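Local coordinates for protein ecdysteroid-phosphate phosphatase (Bombyx mori, PDB 3C7T) that removes phosphate from ecdysteroid 22-phosphates to release active moulting hormones, and also has protein tyrosine phosphatase activity, here as its C-terminal phosphoglycerate-mutase-like domain, at residues L196-D209 with A229-V241. Numbering follows the deposited sequence.
Sequences LDQMVGALHRLRDD and ALGAMRGKPWDVV
M233 sits at the heart of the tight part: its SD lies 3.6 Å from CA of V200 and also touches CB of L203. With CG beside its own backbone N (chi1 -64°) and a bend at chi3, the chain carries CE on to H204, 3.6 Å from NE2. M199 slides past it in the opposite direction, its CE resting on CG of M233. On the same helix L203 lays CD2 over one face of the W238 indole, a CH-pi contact 3.9 Å from the six-membered ring centroid; CA of G235 covers the opposite face. Toward the active-site end, L196 packs CD2 against A229 and the G231 backbone, where the absence of a side chain on G231 lets the leucine come close. Beyond the helix the contact turns polar and opens toward solvent. R207 sends NH1 to the carbonyl O of W238 (2.8 Å), from above the carbonyl plane, while CB of P237 covers one guanidinium face. NH1 also makes a weak, 3.4 Å hydrogen bond to OD1 of D239, part of a salt bridge, and OD2 of D209 pairs with NH2 by charge alone. A leucine in place of R207 would probably leave the W238 carbonyl without this donor and D209 and D239 without their shared positive charge, although D239 would keep R4. Apolar burial thus probably fixes helix 193-204 on the sheet's antiparallel edge, while the partly exposed ion pairs mainly position the following turn.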
ATOM      1  N   LEU A 196      -5.529 -16.731 -13.924  1.00 22.26           N
ATOM      2  CA  LEU A 196      -6.971 -16.523 -13.887  1.00 23.46           C
ATOM      3  C   LEU A 196      -7.652 -17.183 -15.087  1.00 24.10           C
ATOM      4  O   LEU A 196      -8.599 -17.960 -14.905  1.00 24.67           O
ATOM      5  CB  LEU A 196      -7.326 -15.031 -13.788  1.00 22.71           C
ATOM      6  CG  LEU A 196      -7.218 -14.409 -12.381  1.00 23.85           C
ATOM      7  CD1 LEU A 196      -5.782 -14.381 -11.827  1.00 24.71           C
ATOM      8  CD2 LEU A 196      -7.793 -12.983 -12.406  1.00 21.59           C
ATOM      9  N   ASP A 197      -7.161 -16.904 -16.297  1.00 24.87           N
ATOM     10  CA  ASP A 197      -7.650 -17.597 -17.509  1.00 26.45           C
ATOM     11  C   ASP A 197      -7.370 -19.113 -17.509  1.00 25.64           C
ATOM     12  O   ASP A 197      -8.184 -19.899 -18.015  1.00 26.21           O
ATOM     13  CB  ASP A 197      -7.082 -16.965 -18.780  1.00 27.39           C
ATOM     14  CG  ASP A 197      -7.904 -15.774 -19.263  1.00 31.98           C
ATOM     15  OD1 ASP A 197      -8.927 -15.438 -18.626  1.00 36.26           O
ATOM     16  OD2 ASP A 197      -7.529 -15.183 -20.306  1.00 38.46           O
ATOM     17  N   GLN A 198      -6.246 -19.534 -16.931  1.00 25.11           N
ATOM     18  CA  GLN A 198      -5.967 -20.981 -16.786  1.00 25.20           C
ATOM     19  C   GLN A 198      -6.993 -21.695 -15.898  1.00 25.18           C
ATOM     20  O   GLN A 198      -7.451 -22.835 -16.192  1.00 23.66           O
ATOM     21  CB  GLN A 198      -4.567 -21.218 -16.233  1.00 24.91           C
ATOM     22  CG  GLN A 198      -3.466 -20.919 -17.213  1.00 25.67           C
ATOM     23  CD  GLN A 198      -2.125 -21.165 -16.600  1.00 27.33           C
ATOM     24  OE1 GLN A 198      -1.642 -20.368 -15.792  1.00 26.39           O
ATOM     25  NE2 GLN A 198      -1.517 -22.285 -16.957  1.00 25.61           N
ATOM     26  N   MET A 199      -7.381 -21.035 -14.813  1.00 24.97           N
ATOM     27  CA  MET A 199      -8.363 -21.614 -13.898  1.00 25.83           C
ATOM     28  C   MET A 199      -9.718 -21.784 -14.561  1.00 26.42           C
ATOM     29  O   MET A 199     -10.346 -22.846 -14.424  1.00 26.72           O
ATOM     30  CB  MET A 199      -8.523 -20.772 -12.628  1.00 26.11           C
ATOM     31  CG  MET A 199      -9.706 -21.216 -11.790  1.00 28.02           C
ATOM     32  SD  MET A 199     -10.231 -20.079 -10.500  1.00 32.92           S
ATOM     33  CE  MET A 199     -10.839 -18.672 -11.436  1.00 32.21           C
ATOM     34  N   VAL A 200     -10.168 -20.746 -15.258  1.00 26.42           N
ATOM     35  CA  VAL A 200     -11.440 -20.780 -15.978  1.00 27.09           C
ATOM     36  C   VAL A 200     -11.411 -21.907 -17.014  1.00 27.06           C
ATOM     37  O   VAL A 200     -12.318 -22.738 -17.061  1.00 28.02           O
ATOM     38  CB  VAL A 200     -11.754 -19.437 -16.678  1.00 27.84           C
ATOM     39  CG1 VAL A 200     -13.005 -19.563 -17.577  1.00 27.35           C
ATOM     40  CG2 VAL A 200     -11.915 -18.311 -15.653  1.00 27.88           C
ATOM     41  N   GLY A 201     -10.368 -21.939 -17.842  1.00 26.84           N
ATOM     42  CA  GLY A 201     -10.214 -23.017 -18.828  1.00 27.16           C
ATOM     43  C   GLY A 201     -10.146 -24.425 -18.260  1.00 27.08           C
ATOM     44  O   GLY A 201     -10.687 -25.358 -18.858  1.00 27.23           O
ATOM     45  N   ALA A 202      -9.473 -24.594 -17.117  1.00 26.92           N
ATOM     46  CA  ALA A 202      -9.309 -25.922 -16.500  1.00 27.74           C
ATOM     47  C   ALA A 202     -10.603 -26.422 -15.888  1.00 27.98           C
ATOM     48  O   ALA A 202     -10.897 -27.610 -15.963  1.00 28.07           O
ATOM     49  CB  ALA A 202      -8.214 -25.906 -15.445  1.00 27.99           C
ATOM     50  N   LEU A 203     -11.372 -25.510 -15.297  1.00 28.09           N
ATOM     51  CA  LEU A 203     -12.622 -25.875 -14.620  1.00 29.15           C
ATOM     52  C   LEU A 203     -13.806 -26.045 -15.568  1.00 29.78           C
ATOM     53  O   LEU A 203     -14.651 -26.924 -15.357  1.00 29.59           O
ATOM     54  CB  LEU A 203     -12.934 -24.916 -13.464  1.00 28.34           C
ATOM     55  CG  LEU A 203     -12.194 -25.265 -12.161  1.00 29.60           C
ATOM     56  CD1 LEU A 203     -10.689 -25.093 -12.290  1.00 29.84           C
ATOM     57  CD2 LEU A 203     -12.705 -24.430 -11.005  1.00 28.71           C
ATOM     58  N   HIS A 204     -13.851 -25.237 -16.623  1.00 30.53           N
ATOM     59  CA  HIS A 204     -14.810 -25.467 -17.702  1.00 32.26           C
ATOM     60  C   HIS A 204     -14.574 -26.819 -18.392  1.00 33.01           C
ATOM     61  O   HIS A 204     -15.534 -27.507 -18.768  1.00 33.17           O
ATOM     62  CB  HIS A 204     -14.811 -24.311 -18.708  1.00 32.25           C
ATOM     63  CG  HIS A 204     -15.592 -23.118 -18.241  1.00 32.69           C
ATOM     64  ND1 HIS A 204     -15.464 -21.870 -18.814  1.00 33.77           N
ATOM     65  CD2 HIS A 204     -16.489 -22.981 -17.238  1.00 33.27           C
ATOM     66  CE1 HIS A 204     -16.269 -21.022 -18.198  1.00 34.65           C
ATOM     67  NE2 HIS A 204     -16.894 -21.669 -17.231  1.00 35.71           N
ATOM     68  N   ARG A 205     -13.307 -27.215 -18.517  1.00 33.22           N
ATOM     69  CA  ARG A 205     -12.970 -28.528 -19.078  1.00 35.05           C
ATOM     70  C   ARG A 205     -13.334 -29.702 -18.158  1.00 36.07           C
ATOM     71  O   ARG A 205     -13.360 -30.858 -18.603  1.00 36.35           O
ATOM     72  CB  ARG A 205     -11.502 -28.577 -19.511  1.00 34.47           C
ATOM     73  CG  ARG A 205     -11.287 -27.923 -20.865  1.00 34.41           C
ATOM     74  CD  ARG A 205      -9.830 -27.676 -21.171  1.00 33.24           C
ATOM     75  NE  ARG A 205      -9.637 -26.929 -22.426  1.00 33.87           N
ATOM     76  CZ  ARG A 205      -9.887 -25.631 -22.592  1.00 34.09           C
ATOM     77  NH1 ARG A 205     -10.365 -24.894 -21.590  1.00 33.94           N
ATOM     78  NH2 ARG A 205      -9.669 -25.070 -23.771  1.00 33.95           N
ATOM     79  N   LEU A 206     -13.615 -29.415 -16.887  1.00 37.35           N
ATOM     80  CA  LEU A 206     -14.098 -30.436 -15.955  1.00 39.14           C
ATOM     81  C   LEU A 206     -15.607 -30.647 -16.075  1.00 40.86           C
ATOM     82  O   LEU A 206     -16.148 -31.620 -15.544  1.00 40.92           O
ATOM     83  CB  LEU A 206     -13.706 -30.118 -14.507  1.00 38.89           C
ATOM     84  CG  LEU A 206     -12.227 -30.269 -14.128  1.00 38.31           C
ATOM     85  CD1 LEU A 206     -11.969 -29.744 -12.721  1.00 38.93           C
ATOM     86  CD2 LEU A 206     -11.763 -31.710 -14.243  1.00 37.60           C
ATOM     87  N   ARG A 207     -16.278 -29.736 -16.774  1.00 43.06           N
ATOM     88  CA  ARG A 207     -17.697 -29.886 -17.073  1.00 45.71           C
ATOM     89  C   ARG A 207     -17.895 -30.758 -18.303  1.00 47.46           C
ATOM     90  O   ARG A 207     -17.022 -30.860 -19.169  1.00 47.91           O
ATOM     91  CB  ARG A 207     -18.365 -28.532 -17.311  1.00 45.62           C
ATOM     92  CG  ARG A 207     -18.542 -27.665 -16.069  1.00 46.55           C
ATOM     93  CD  ARG A 207     -18.978 -26.259 -16.467  1.00 47.15           C
ATOM     94  NE  ARG A 207     -20.352 -26.229 -16.960  1.00 48.13           N
ATOM     95  CZ  ARG A 207     -21.345 -25.528 -16.413  1.00 49.27           C
ATOM     96  NH1 ARG A 207     -21.136 -24.752 -15.351  1.00 48.59           N
ATOM     97  NH2 ARG A 207     -22.558 -25.587 -16.948  1.00 49.20           N
ATOM     98  N   ASP A 208     -19.060 -31.385 -18.374  1.00 49.60           N
ATOM     99  CA  ASP A 208     -19.441 -32.175 -19.533  1.00 51.47           C
ATOM    100  C   ASP A 208     -20.543 -31.464 -20.309  1.00 52.77           C
ATOM    101  O   ASP A 208     -20.835 -31.813 -21.452  1.00 53.09           O
ATOM    102  CB  ASP A 208     -19.873 -33.571 -19.085  1.00 51.45           C
ATOM    103  CG  ASP A 208     -18.688 -34.453 -18.712  1.00 51.48           C
ATOM    104  OD1 ASP A 208     -17.686 -34.426 -19.453  1.00 51.86           O
ATOM    105  OD2 ASP A 208     -18.755 -35.167 -17.687  1.00 50.56           O
ATOM    106  N   ASP A 209     -21.131 -30.452 -19.675  1.00 54.48           N
ATOM    107  CA  ASP A 209     -22.235 -29.680 -20.245  1.00 56.20           C
ATOM    108  C   ASP A 209     -21.864 -29.043 -21.580  1.00 56.99           C
ATOM    109  O   ASP A 209     -22.613 -29.146 -22.556  1.00 57.39           O
ATOM    110  CB  ASP A 209     -22.705 -28.597 -19.260  1.00 56.34           C
ATOM    111  CG  ASP A 209     -23.377 -29.179 -18.025  1.00 57.30           C
ATOM    112  OD1 ASP A 209     -24.478 -29.766 -18.163  1.00 58.15           O
ATOM    113  OD2 ASP A 209     -22.812 -29.041 -16.917  1.00 57.73           O
ATOM    114  N   ALA A 229      -5.301  -9.123  -8.869  1.00 18.68           N
ATOM    115  CA  ALA A 229      -6.594  -9.378  -9.514  1.00 18.74           C
ATOM    116  C   ALA A 229      -7.105 -10.756  -9.064  1.00 18.93           C
ATOM    117  O   ALA A 229      -6.363 -11.737  -9.060  1.00 18.12           O
ATOM    118  CB  ALA A 229      -6.479  -9.334 -10.990  1.00 19.89           C
ATOM    119  N   LEU A 230      -8.374 -10.792  -8.684  1.00 19.51           N
ATOM    120  CA  LEU A 230      -8.986 -11.986  -8.131  1.00 19.13           C
ATOM    121  C   LEU A 230     -10.093 -12.468  -9.053  1.00 19.98           C
ATOM    122  O   LEU A 230     -11.006 -11.717  -9.425  1.00 19.86           O
ATOM    123  CB  LEU A 230      -9.555 -11.696  -6.731  1.00 20.15           C
ATOM    124  CG  LEU A 230     -10.225 -12.861  -6.007  1.00 20.31           C
ATOM    125  CD1 LEU A 230      -9.245 -13.962  -5.573  1.00 20.76           C
ATOM    126  CD2 LEU A 230     -11.016 -12.359  -4.794  1.00 21.68           C
ATOM    127  N   GLY A 231      -9.974 -13.733  -9.440  1.00 20.82           N
ATOM    128  CA  GLY A 231     -10.994 -14.393 -10.230  1.00 21.50           C
ATOM    129  C   GLY A 231     -11.674 -15.446  -9.387  1.00 21.58           C
ATOM    130  O   GLY A 231     -11.042 -16.037  -8.481  1.00 19.97           O
ATOM    131  N   ALA A 232     -12.959 -15.681  -9.681  1.00 22.77           N
ATOM    132  CA  ALA A 232     -13.776 -16.643  -8.927  1.00 23.84           C
ATOM    133  C   ALA A 232     -14.643 -17.576  -9.782  1.00 25.24           C
ATOM    134  O   ALA A 232     -15.257 -17.165 -10.781  1.00 25.07           O
ATOM    135  CB  ALA A 232     -14.673 -15.902  -7.920  1.00 23.91           C
ATOM    136  N   MET A 233     -14.665 -18.840  -9.360  1.00 26.82           N
ATOM    137  CA  MET A 233     -15.613 -19.832  -9.860  1.00 28.05           C
ATOM    138  C   MET A 233     -16.291 -20.530  -8.692  1.00 28.68           C
ATOM    139  O   MET A 233     -15.708 -20.682  -7.609  1.00 28.21           O
ATOM    140  CB  MET A 233     -14.908 -20.834 -10.761  1.00 28.12           C
ATOM    141  CG  MET A 233     -14.341 -20.175 -12.010  1.00 30.77           C
ATOM    142  SD  MET A 233     -13.719 -21.327 -13.213  1.00 37.02           S
ATOM    143  CE  MET A 233     -15.236 -21.763 -14.070  1.00 35.21           C
ATOM    144  N   ARG A 234     -17.533 -20.943  -8.922  1.00 29.91           N
ATOM    145  CA  ARG A 234     -18.261 -21.773  -7.973  1.00 31.11           C
ATOM    146  C   ARG A 234     -18.858 -22.958  -8.703  1.00 31.80           C
ATOM    147  O   ARG A 234     -19.204 -22.863  -9.882  1.00 31.66           O
ATOM    148  CB  ARG A 234     -19.364 -20.998  -7.268  1.00 30.97           C
ATOM    149  CG  ARG A 234     -18.844 -20.084  -6.201  1.00 33.95           C
ATOM    150  CD  ARG A 234     -19.947 -19.583  -5.330  1.00 37.54           C
ATOM    151  NE  ARG A 234     -20.263 -20.555  -4.290  1.00 41.01           N
ATOM    152  CZ  ARG A 234     -20.999 -20.285  -3.223  1.00 43.23           C
ATOM    153  NH1 ARG A 234     -21.493 -19.064  -3.049  1.00 45.60           N
ATOM    154  NH2 ARG A 234     -21.236 -21.233  -2.326  1.00 45.29           N
ATOM    155  N   GLY A 235     -18.962 -24.064  -7.983  1.00 32.35           N
ATOM    156  CA  GLY A 235     -19.515 -25.304  -8.519  1.00 33.94           C
ATOM    157  C   GLY A 235     -19.397 -26.425  -7.513  1.00 34.58           C
ATOM    158  O   GLY A 235     -19.143 -26.174  -6.333  1.00 35.08           O
ATOM    159  N   LYS A 236     -19.580 -27.667  -7.959  1.00 35.49           N
ATOM    160  CA  LYS A 236     -19.983 -27.989  -9.326  1.00 36.15           C
ATOM    161  C   LYS A 236     -21.457 -27.622  -9.573  1.00 36.41           C
ATOM    162  O   LYS A 236     -22.236 -27.528  -8.626  1.00 36.95           O
ATOM    163  CB  LYS A 236     -19.782 -29.481  -9.583  1.00 36.82           C
ATOM    164  CG  LYS A 236     -18.405 -30.020  -9.193  1.00 38.14           C
ATOM    165  CD  LYS A 236     -18.159 -31.397  -9.820  1.00 40.23           C
ATOM    166  CE  LYS A 236     -18.833 -32.497  -9.047  1.00 41.17           C
ATOM    167  NZ  LYS A 236     -18.579 -33.826  -9.683  1.00 43.06           N
ATOM    168  N   PRO A 237     -21.842 -27.388 -10.843  1.00 36.54           N
ATOM    169  CA  PRO A 237     -20.963 -27.333 -12.002  1.00 36.45           C
ATOM    170  C   PRO A 237     -20.296 -25.956 -12.014  1.00 35.76           C
ATOM    171  O   PRO A 237     -20.876 -24.978 -11.518  1.00 35.94           O
ATOM    172  CB  PRO A 237     -21.929 -27.466 -13.171  1.00 36.32           C
ATOM    173  CG  PRO A 237     -23.161 -26.772 -12.685  1.00 36.61           C
ATOM    174  CD  PRO A 237     -23.245 -27.107 -11.214  1.00 36.98           C
ATOM    175  N   TRP A 238     -19.097 -25.881 -12.571  1.00 35.60           N
ATOM    176  CA  TRP A 238     -18.267 -24.681 -12.433  1.00 34.79           C
ATOM    177  C   TRP A 238     -18.751 -23.470 -13.240  1.00 34.94           C
ATOM    178  O   TRP A 238     -18.734 -23.500 -14.473  1.00 35.17           O
ATOM    179  CB  TRP A 238     -16.814 -25.030 -12.757  1.00 34.45           C
ATOM    180  CG  TRP A 238     -16.284 -26.096 -11.845  1.00 33.91           C
ATOM    181  CD1 TRP A 238     -16.002 -27.395 -12.168  1.00 33.95           C
ATOM    182  CD2 TRP A 238     -16.006 -25.959 -10.447  1.00 33.06           C
ATOM    183  NE1 TRP A 238     -15.556 -28.074 -11.053  1.00 33.95           N
ATOM    184  CE2 TRP A 238     -15.548 -27.211  -9.986  1.00 33.49           C
ATOM    185  CE3 TRP A 238     -16.099 -24.889  -9.538  1.00 33.69           C
ATOM    186  CZ2 TRP A 238     -15.173 -27.428  -8.655  1.00 33.87           C
ATOM    187  CZ3 TRP A 238     -15.738 -25.105  -8.218  1.00 33.58           C
ATOM    188  CH2 TRP A 238     -15.270 -26.368  -7.790  1.00 33.82           C
ATOM    189  N   ASP A 239     -19.181 -22.420 -12.525  1.00 34.63           N
ATOM    190  CA  ASP A 239     -19.615 -21.138 -13.115  1.00 34.81           C
ATOM    191  C   ASP A 239     -18.667 -19.979 -12.732  1.00 33.75           C
ATOM    192  O   ASP A 239     -18.338 -19.816 -11.556  1.00 33.78           O
ATOM    193  CB  ASP A 239     -21.010 -20.741 -12.604  1.00 35.58           C
ATOM    194  CG  ASP A 239     -22.131 -21.622 -13.141  1.00 37.83           C
ATOM    195  OD1 ASP A 239     -22.308 -21.698 -14.381  1.00 40.71           O
ATOM    196  OD2 ASP A 239     -22.874 -22.201 -12.312  1.00 41.06           O
ATOM    197  N   VAL A 240     -18.276 -19.170 -13.717  1.00 32.96           N
ATOM    198  CA  VAL A 240     -17.568 -17.896 -13.480  1.00 31.58           C
ATOM    199  C   VAL A 240     -18.509 -16.883 -12.823  1.00 31.45           C
ATOM    200  O   VAL A 240     -19.529 -16.493 -13.410  1.00 30.96           O
ATOM    201  CB  VAL A 240     -17.004 -17.283 -14.799  1.00 32.24           C
ATOM    202  CG1 VAL A 240     -16.559 -15.834 -14.582  1.00 31.53           C
ATOM    203  CG2 VAL A 240     -15.864 -18.123 -15.336  1.00 31.63           C
ATOM    204  N   VAL A 241     -18.153 -16.458 -11.608  1.00 29.91           N
ATOM    205  CA  VAL A 241     -19.005 -15.582 -10.808  1.00 28.92           C
ATOM    206  C   VAL A 241     -18.208 -14.423 -10.206  1.00 28.12           C
ATOM    207  O   VAL A 241     -16.979 -14.434 -10.190  1.00 26.90           O
ATOM    208  CB  VAL A 241     -19.732 -16.346  -9.681  1.00 29.36           C
ATOM    209  CG1 VAL A 241     -20.530 -17.516 -10.261  1.00 29.80           C
ATOM    210  CG2 VAL A 241     -18.747 -16.847  -8.615  1.00 30.59           C
TER